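Local atomic coordinates of lectin CEL-I, N-acetyl-D-galactosamine-specific C-type (Cucumaria echinata, PDB entry 1WMY), a protein that binds N-acetyl-D-galactosamine as a calcium-dependent C-type lectin of a sea cucumber. Residues 93-98 / 120-125; 76-81 / 109-114; 23-28 / 125-130. One frame throughout, in Å; residues are numbered along the deposited sequence.

Interaction 1: residues 93-98 / 120-125; sequences GYTKWA and GAWNDN. With CA (calcium ion), chain D.
Trp-122 lies beneath the backbone of 95-97 with one indole face turned to it: Lys-96 N stands 3.6 Å above that plane, over its centre, and Lys-96 CB makes a CH-pi contact with the five-membered ring, 4.0 Å from its centroid. This peptide nitrogen is buried and has no hydrogen-bond acceptor, so the indole face is what it meets. The far rim of Trp-122 reaches Thr-95 CA and CB and, through CZ2, the ring of Tyr-94. Trp-97 completes the aromatic group. Its CG lies anti to the carbonyl carbon (chi1 -69°), which brings the indole back over Trp-122, whose edge enters its face in a T-shaped pair with planes at 80°. Two backbone hydrogen bonds flank a single Trp-97/Trp-122 bridge: Trp-122 N gives to Lys-96 O (2.8 Å) and Ala-98 N to Trp-122 O (3.0 Å), while Ala-98 CB meets Ala-121 CB. Farther out, Gln-54 accepts from Trp-122 NE1. Next along the strand, Asn-123 OD1 (2.5 Å) and both Asp-124 OD1 and Asp-124 O bind a calcium ion completed in part by Gln-101, Asp-103 and Glu-109; Gln-113 holds Asn-123 ND2. Trp-122, Asn-123 and Asp-124 form the WND motif of the C-type lectin sugar-binding site.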
# COMPACT_ATOMS: atom_id res chain seq x y z
N GLY A 93 -3.90 -18.90 -15.53
CA GLY A 93 -5.08 -19.74 -15.57
C GLY A 93 -5.98 -19.22 -16.69
O GLY A 93 -5.97 -19.74 -17.79
N TYR A 94 -6.70 -18.16 -16.39
CA TYR A 94 -7.47 -17.37 -17.38
C TYR A 94 -6.62 -16.85 -18.55
O TYR A 94 -5.48 -16.30 -18.35
CB TYR A 94 -8.11 -16.18 -16.67
CG TYR A 94 -8.95 -15.34 -17.54
CD1 TYR A 94 -8.45 -14.19 -18.10
CD2 TYR A 94 -10.29 -15.69 -17.82
CE1 TYR A 94 -9.24 -13.38 -18.93
CE2 TYR A 94 -11.07 -14.88 -18.61
CZ TYR A 94 -10.55 -13.74 -19.18
OH TYR A 94 -11.36 -12.92 -19.96
N THR A 95 -7.17 -17.05 -19.76
CA THR A 95 -6.71 -16.40 -20.99
C THR A 95 -7.87 -15.90 -21.82
O THR A 95 -9.00 -16.35 -21.62
CB THR A 95 -5.88 -17.34 -21.88
OG1 THR A 95 -6.69 -18.44 -22.30
CG2 THR A 95 -4.72 -17.98 -21.12
N LYS A 96 -7.61 -14.91 -22.68
CA LYS A 96 -8.60 -14.34 -23.62
C LYS A 96 -7.98 -13.94 -24.91
O LYS A 96 -8.09 -12.81 -25.36
CB LYS A 96 -9.32 -13.14 -23.00
CG LYS A 96 -10.65 -12.86 -23.61
CD LYS A 96 -11.08 -11.46 -23.34
CE LYS A 96 -12.33 -10.99 -24.11
NZ LYS A 96 -13.46 -11.72 -23.65
N TRP A 97 -7.33 -14.92 -25.50
CA TRP A 97 -6.68 -14.76 -26.79
C TRP A 97 -7.65 -14.48 -27.85
O TRP A 97 -8.65 -15.18 -28.01
CB TRP A 97 -5.86 -16.00 -27.17
CG TRP A 97 -4.64 -16.23 -26.32
CD1 TRP A 97 -4.45 -17.31 -25.49
CD2 TRP A 97 -3.44 -15.42 -26.21
NE1 TRP A 97 -3.26 -17.17 -24.82
CE2 TRP A 97 -2.60 -16.05 -25.27
CE3 TRP A 97 -3.00 -14.24 -26.84
CZ2 TRP A 97 -1.33 -15.56 -24.94
CZ3 TRP A 97 -1.79 -13.72 -26.51
CH2 TRP A 97 -0.92 -14.39 -25.56
N ALA A 98 -7.37 -13.43 -28.62
CA ALA A 98 -8.14 -13.13 -29.81
C ALA A 98 -7.96 -14.32 -30.79
O ALA A 98 -6.95 -15.08 -30.73
CB ALA A 98 -7.59 -11.87 -30.44
N GLY A 120 -11.16 -6.37 -25.11
CA GLY A 120 -9.74 -6.37 -24.83
C GLY A 120 -9.06 -7.70 -25.08
O GLY A 120 -8.13 -8.05 -24.37
N ALA A 121 -9.50 -8.41 -26.11
CA ALA A 121 -8.92 -9.69 -26.47
C ALA A 121 -7.41 -9.56 -26.73
O ALA A 121 -6.91 -8.54 -27.25
CB ALA A 121 -9.64 -10.27 -27.75
N TRP A 122 -6.69 -10.61 -26.36
CA TRP A 122 -5.23 -10.54 -26.28
C TRP A 122 -4.55 -10.80 -27.61
O TRP A 122 -4.94 -11.65 -28.34
CB TRP A 122 -4.76 -11.58 -25.28
CG TRP A 122 -5.31 -11.42 -23.93
CD1 TRP A 122 -6.16 -10.46 -23.48
CD2 TRP A 122 -5.01 -12.24 -22.82
NE1 TRP A 122 -6.45 -10.66 -22.14
CE2 TRP A 122 -5.75 -11.76 -21.71
CE3 TRP A 122 -4.20 -13.38 -22.64
CZ2 TRP A 122 -5.64 -12.33 -20.42
CZ3 TRP A 122 -4.12 -13.96 -21.41
CH2 TRP A 122 -4.83 -13.43 -20.29
N ASN A 123 -3.48 -10.06 -27.89
CA ASN A 123 -2.61 -10.35 -29.01
C ASN A 123 -1.18 -10.41 -28.45
O ASN A 123 -0.86 -9.81 -27.42
CB ASN A 123 -2.71 -9.21 -29.99
CG ASN A 123 -1.72 -9.33 -31.11
OD1 ASN A 123 -1.59 -10.38 -31.70
ND2 ASN A 123 -1.04 -8.25 -31.44
N ASP A 124 -0.31 -11.19 -29.11
CA ASP A 124 1.11 -11.12 -28.86
C ASP A 124 1.73 -10.20 -29.91
O ASP A 124 1.38 -10.25 -31.09
CB ASP A 124 1.77 -12.48 -28.88
CG ASP A 124 1.59 -13.24 -30.20
OD1 ASP A 124 0.70 -12.90 -30.99
OD2 ASP A 124 2.33 -14.22 -30.46
N ASN A 125 2.70 -9.41 -29.48
CA ASN A 125 3.33 -8.47 -30.35
C ASN A 125 4.84 -8.40 -30.05
O ASN A 125 5.36 -9.11 -29.19
CB ASN A 125 2.62 -7.13 -30.20
CG ASN A 125 2.64 -6.28 -31.47
OD1 ASN A 125 3.63 -6.22 -32.21
ND2 ASN A 125 1.58 -5.51 -31.64
CA CA D . 0.24 -11.60 -32.88

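Interaction 2: residues 76-81 / 109-114; sequences YDKYNE and EDYGQF. With CA (calcium ion), chain C; CA (calcium ion), chain E; CA (calcium ion), chain D.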
# COMPACT_ATOMS: atom_id res chain seq x y z
N TYR A 76 4.23 -12.74 -21.25
CA TYR A 76 5.37 -12.88 -22.20
C TYR A 76 5.86 -14.33 -22.32
O TYR A 76 5.77 -15.11 -21.35
CB TYR A 76 6.50 -11.90 -21.86
CG TYR A 76 7.49 -12.18 -20.67
CD1 TYR A 76 7.00 -12.48 -19.36
CD2 TYR A 76 8.81 -12.09 -20.84
CE1 TYR A 76 7.84 -12.73 -18.29
CE2 TYR A 76 9.72 -12.32 -19.77
CZ TYR A 76 9.23 -12.62 -18.50
OH TYR A 76 10.14 -12.90 -17.51
N ASP A 77 6.46 -14.65 -23.46
CA ASP A 77 7.00 -15.99 -23.68
C ASP A 77 8.44 -15.96 -24.25
O ASP A 77 8.82 -16.82 -25.09
CB ASP A 77 6.07 -16.80 -24.56
CG ASP A 77 6.16 -16.42 -26.03
OD1 ASP A 77 6.49 -15.27 -26.37
OD2 ASP A 77 5.86 -17.22 -26.93
N LYS A 78 9.21 -15.01 -23.78
CA LYS A 78 10.61 -14.91 -24.07
C LYS A 78 11.41 -16.15 -23.68
O LYS A 78 12.31 -16.57 -24.44
CB LYS A 78 11.14 -13.61 -23.37
CG LYS A 78 12.55 -13.18 -23.63
CD LYS A 78 12.74 -11.60 -23.55
CE LYS A 78 12.34 -11.03 -22.14
NZ LYS A 78 12.59 -9.51 -21.88
N TYR A 79 11.21 -16.65 -22.47
CA TYR A 79 12.01 -17.82 -21.99
C TYR A 79 11.63 -19.13 -22.62
O TYR A 79 12.50 -19.98 -22.90
CB TYR A 79 11.96 -17.92 -20.44
CG TYR A 79 12.83 -16.83 -19.84
CD1 TYR A 79 12.28 -15.58 -19.51
CD2 TYR A 79 14.22 -16.99 -19.74
CE1 TYR A 79 13.07 -14.54 -19.02
CE2 TYR A 79 15.06 -15.95 -19.24
CZ TYR A 79 14.46 -14.73 -18.92
OH TYR A 79 15.23 -13.72 -18.43
N ASN A 80 10.34 -19.30 -22.82
CA ASN A 80 9.79 -20.53 -23.35
C ASN A 80 8.72 -20.17 -24.38
O ASN A 80 7.57 -19.96 -24.05
CB ASN A 80 9.20 -21.34 -22.21
CG ASN A 80 10.26 -21.96 -21.32
OD1 ASN A 80 10.73 -23.07 -21.58
ND2 ASN A 80 10.71 -21.21 -20.32
N GLU A 81 9.08 -20.19 -25.66
CA GLU A 81 8.23 -19.78 -26.72
C GLU A 81 6.95 -20.61 -26.68
O GLU A 81 7.06 -21.80 -26.53
CB GLU A 81 8.97 -19.96 -28.06
CG GLU A 81 8.07 -19.70 -29.29
CD GLU A 81 7.50 -18.28 -29.31
OE1 GLU A 81 6.30 -18.07 -29.58
OE2 GLU A 81 8.24 -17.32 -29.06
N GLU A 109 7.22 -12.32 -31.83
CA GLU A 109 6.28 -11.73 -30.91
C GLU A 109 6.21 -12.46 -29.58
O GLU A 109 5.61 -13.53 -29.48
CB GLU A 109 4.88 -11.68 -31.56
CG GLU A 109 4.85 -10.90 -32.90
CD GLU A 109 3.43 -10.63 -33.38
OE1 GLU A 109 2.57 -11.54 -33.27
OE2 GLU A 109 3.13 -9.48 -33.81
N ASP A 110 6.80 -11.85 -28.53
CA ASP A 110 6.83 -12.49 -27.24
C ASP A 110 6.05 -11.74 -26.14
O ASP A 110 6.22 -12.02 -24.98
CB ASP A 110 8.28 -12.77 -26.84
CG ASP A 110 8.94 -13.82 -27.73
OD1 ASP A 110 10.12 -14.01 -27.58
OD2 ASP A 110 8.30 -14.56 -28.55
N TYR A 111 5.23 -10.77 -26.51
CA TYR A 111 4.77 -9.82 -25.52
C TYR A 111 3.28 -9.58 -25.68
O TYR A 111 2.80 -9.20 -26.75
CB TYR A 111 5.48 -8.49 -25.66
CG TYR A 111 6.98 -8.59 -25.62
CD1 TYR A 111 7.74 -8.26 -26.72
CD2 TYR A 111 7.61 -8.99 -24.47
CE1 TYR A 111 9.11 -8.36 -26.66
CE2 TYR A 111 8.94 -9.15 -24.37
CZ TYR A 111 9.73 -8.80 -25.45
OH TYR A 111 11.11 -8.91 -25.35
N GLY A 112 2.58 -9.77 -24.58
CA GLY A 112 1.11 -9.71 -24.59
C GLY A 112 0.51 -8.32 -24.40
O GLY A 112 1.08 -7.48 -23.69
N GLN A 113 -0.68 -8.10 -24.99
CA GLN A 113 -1.37 -6.80 -24.94
C GLN A 113 -2.85 -7.02 -25.18
O GLN A 113 -3.21 -7.99 -25.88
CB GLN A 113 -0.79 -5.87 -26.00
CG GLN A 113 -0.97 -6.41 -27.43
CD GLN A 113 -0.35 -5.55 -28.54
OE1 GLN A 113 -0.70 -5.79 -29.70
NE2 GLN A 113 0.56 -4.59 -28.22
N PHE A 114 -3.71 -6.17 -24.59
CA PHE A 114 -5.14 -6.08 -24.98
C PHE A 114 -5.17 -5.34 -26.30
O PHE A 114 -4.43 -4.40 -26.50
CB PHE A 114 -5.98 -5.20 -24.00
CG PHE A 114 -6.26 -5.82 -22.61
CD1 PHE A 114 -7.15 -5.17 -21.72
CD2 PHE A 114 -5.69 -7.05 -22.22
CE1 PHE A 114 -7.44 -5.71 -20.48
CE2 PHE A 114 -5.95 -7.59 -21.01
CZ PHE A 114 -6.84 -6.93 -20.11
CA CA C . 6.34 -15.74 -28.84
CA CA E . 10.18 -16.03 -28.97
CA CA D . 0.24 -11.60 -32.88
O HOH W 1 10.58 -17.20 -27.07
O HOH W 2 3.93 -16.05 -29.45
O HOH W 3 9.70 -15.08 -31.04
O HOH W 4 12.55 -15.62 -29.02
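Asp-77, Glu-81 and Asp-110 bring their carboxylates together around metal ions. One calcium ion is gripped by both oxygens of Asp-77 and both of Glu-81, by Glu-109 O and by Asp-110 OD2 at 2.3 Å, with a water and Asn-104 OD1 completing it. The second takes both oxygens of Asp-110, Glu-81 OE2 and three waters, so Asp-110 OD2 and Glu-81 OE2 each bridge the two ions. Asp-110 OD2 lies 2.9 Å from Asp-77 OD1 and 2.8 Å from Glu-81 OE2, approaches consistent with each pair binding a common calcium ion whose charge probably offsets the repulsion. The carboxylate planes of Asp-77 and Asp-110 stand 89° apart, those of Glu-81 and Asp-110 39°. Glu-109 points the other way, its side chain stretched out, and gives OE1 to a third calcium ion at 2.4 Å, so it joins the auxiliary site to the sugar site of the C-type lectin fold; Trp-105 is this carboxylate's main outside polar partner. Among hydrogen bonds, Asp-77 N gives to Asp-110 O (3.0 Å), the donor tilted 30° from the carbonyl plane, and Gly-82 N bonds to Asp-77 OD2. Tyr-76 and Tyr-111 form an antiparallel non-hydrogen-bonded pair, and Asp-110 with Tyr-111 makes a classic beta bulge facing Asn-125. The apolar contact is Tyr-76 CB on Tyr-111 CD2 (4.1 Å); Lys-78 CD makes a van der Waals contact with Tyr-111 OH (3.6 Å).

Interaction 3: residues 23-28 / 125-130; sequences TWENAH and NSAAAQ
Trp-24 approaches the 125-130 segment only through its backbone N, 4.3 Å from Ala-129 O; its indole packs into its own side of the fold, with His-28 CB above one face, offset toward the rim, and the Tyr-111 ring stacked against the opposite one. Trp-72 packs edge-to-face against it, Glu-25 CD lies at its edge, and Trp-24 NE1 gives its hydrogen to Ile-73 O. Two other flat groups approach the other segment. The Glu-25 carboxylate points OE1 toward Ala-127 CB and pairs OE2 with Lys-78 in a salt bridge, while the Gln-130 carboxamide places NE2 4.1 Å from Thr-23 N. Thr-23 is the centre of the direct packing. Its CA makes a nearly straight CA-H...O contact with Ala-129 O (3.5 Å, 163° at the hydrogen), and CG2 rests against the carbonyl oxygens of Ala-127 and Ala-129. With chi1 at 56°, OG1 turns back over the helix start and accepts from Asn-26 N at 3.3 Å, a capping bond. No direct hydrogen bond joins the segments; two waters do so instead. One accepts from Trp-24 N (3.0 Å) and lies 2.7 Å from Ala-129 O, with Ser-126 O also near; the other accepts from Glu-25 N (3.0 Å), lies close to Glu-25 OE1 and reaches Ala-127 O weakly. Two waters and a side chain thus meet the N-H groups of residues 24-26. This is the N-capped start of helix 24-33 set through water against a type I beta turn, Ser-126 to Ala-129, before the last strand of the C-type lectin domain.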
# COMPACT_ATOMS: atom_id res chain seq x y z
N THR A 23 7.35 0.90 -25.40
CA THR A 23 7.57 -0.54 -25.68
C THR A 23 7.16 -1.36 -24.47
O THR A 23 7.13 -0.85 -23.34
CB THR A 23 9.04 -0.80 -25.99
OG1 THR A 23 9.84 -0.31 -24.90
CG2 THR A 23 9.54 0.01 -27.26
N TRP A 24 6.97 -2.66 -24.67
CA TRP A 24 6.74 -3.52 -23.56
C TRP A 24 7.85 -3.51 -22.51
O TRP A 24 7.57 -3.40 -21.35
CB TRP A 24 6.45 -4.96 -24.04
CG TRP A 24 6.01 -5.91 -22.96
CD1 TRP A 24 4.76 -6.25 -22.67
CD2 TRP A 24 6.85 -6.68 -22.11
NE1 TRP A 24 4.73 -7.19 -21.65
CE2 TRP A 24 5.99 -7.51 -21.31
CE3 TRP A 24 8.24 -6.79 -21.93
CZ2 TRP A 24 6.47 -8.39 -20.32
CZ3 TRP A 24 8.75 -7.74 -20.97
CH2 TRP A 24 7.84 -8.50 -20.16
N GLU A 25 9.09 -3.65 -22.92
CA GLU A 25 10.17 -3.64 -21.96
C GLU A 25 10.24 -2.37 -21.13
O GLU A 25 10.56 -2.43 -19.91
CB GLU A 25 11.50 -3.76 -22.69
CG GLU A 25 12.18 -4.99 -22.28
CD GLU A 25 11.86 -6.07 -23.20
OE1 GLU A 25 11.62 -5.68 -24.36
OE2 GLU A 25 11.93 -7.25 -22.78
N ASN A 26 10.04 -1.21 -21.78
CA ASN A 26 9.96 0.02 -21.00
C ASN A 26 8.75 0.10 -20.06
O ASN A 26 8.84 0.57 -18.91
CB ASN A 26 10.05 1.28 -21.88
CG ASN A 26 10.27 2.53 -21.06
OD1 ASN A 26 11.22 2.58 -20.25
ND2 ASN A 26 9.35 3.53 -21.20
N ALA A 27 7.60 -0.31 -20.57
CA ALA A 27 6.43 -0.40 -19.74
C ALA A 27 6.68 -1.28 -18.52
O ALA A 27 6.30 -0.94 -17.44
CB ALA A 27 5.22 -0.92 -20.56
N HIS A 28 7.31 -2.42 -18.74
CA HIS A 28 7.63 -3.34 -17.64
C HIS A 28 8.55 -2.70 -16.61
O HIS A 28 8.24 -2.71 -15.41
CB HIS A 28 8.31 -4.57 -18.22
CG HIS A 28 8.54 -5.66 -17.22
ND1 HIS A 28 9.50 -6.62 -17.39
CD2 HIS A 28 7.92 -5.94 -16.04
CE1 HIS A 28 9.43 -7.49 -16.39
NE2 HIS A 28 8.52 -7.07 -15.54
N ASN A 125 2.70 -9.41 -29.48
CA ASN A 125 3.33 -8.47 -30.35
C ASN A 125 4.84 -8.40 -30.05
O ASN A 125 5.36 -9.11 -29.19
CB ASN A 125 2.62 -7.13 -30.20
CG ASN A 125 2.64 -6.28 -31.47
OD1 ASN A 125 3.63 -6.22 -32.21
ND2 ASN A 125 1.58 -5.51 -31.64
N SER A 126 5.54 -7.55 -30.77
CA SER A 126 6.97 -7.62 -30.76
C SER A 126 7.59 -6.55 -29.85
O SER A 126 6.93 -5.69 -29.32
CB SER A 126 7.47 -7.44 -32.21
OG SER A 126 7.28 -6.08 -32.58
N ALA A 127 8.91 -6.61 -29.74
CA ALA A 127 9.69 -5.67 -28.95
C ALA A 127 9.78 -4.29 -29.59
O ALA A 127 10.23 -3.37 -28.97
CB ALA A 127 11.13 -6.23 -28.67
N ALA A 128 9.39 -4.13 -30.82
CA ALA A 128 9.44 -2.82 -31.41
C ALA A 128 8.06 -2.10 -31.42
O ALA A 128 7.97 -0.94 -31.76
CB ALA A 128 9.96 -2.93 -32.83
N ALA A 129 6.99 -2.83 -31.07
CA ALA A 129 5.65 -2.28 -31.03
C ALA A 129 5.52 -1.35 -29.84
O ALA A 129 6.23 -1.50 -28.78
CB ALA A 129 4.68 -3.40 -30.90
N GLN A 130 4.61 -0.41 -29.98
CA GLN A 130 4.29 0.56 -28.95
C GLN A 130 2.86 0.44 -28.58
O GLN A 130 2.03 0.14 -29.39
CB GLN A 130 4.58 1.98 -29.43
CG GLN A 130 6.09 2.23 -29.61
CD GLN A 130 6.46 3.62 -29.15
OE1 GLN A 130 5.80 4.58 -29.52
NE2 GLN A 130 7.48 3.73 -28.32
O HOH W 5 7.56 -3.52 -27.49
O HOH W 6 9.72 -4.31 -25.80

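All three interactions lie within one C-type lectin domain. Interactions 1 and 2 have centres about 11 Å apart and share a sheet: strands 111-115 and 122-125 follow each other in the chain and pair antiparallel, Asn-123 N with Gln-113 O and Asn-125 N with Tyr-111 O. Both supply ligands to the same sugar-site calcium ion. Interaction 3 lies about 10 Å from interaction 2 and 16 Å from interaction 1, with which it shares Asn-125. Along the chain, the segments of interactions 1 and 2 alternate, and both nest inside the long loop closed by interaction 3. Through the 126-129 turn and Trp-24 against Tyr-111, the start of helix 24-33 meets the part of the fold carrying the calcium sites.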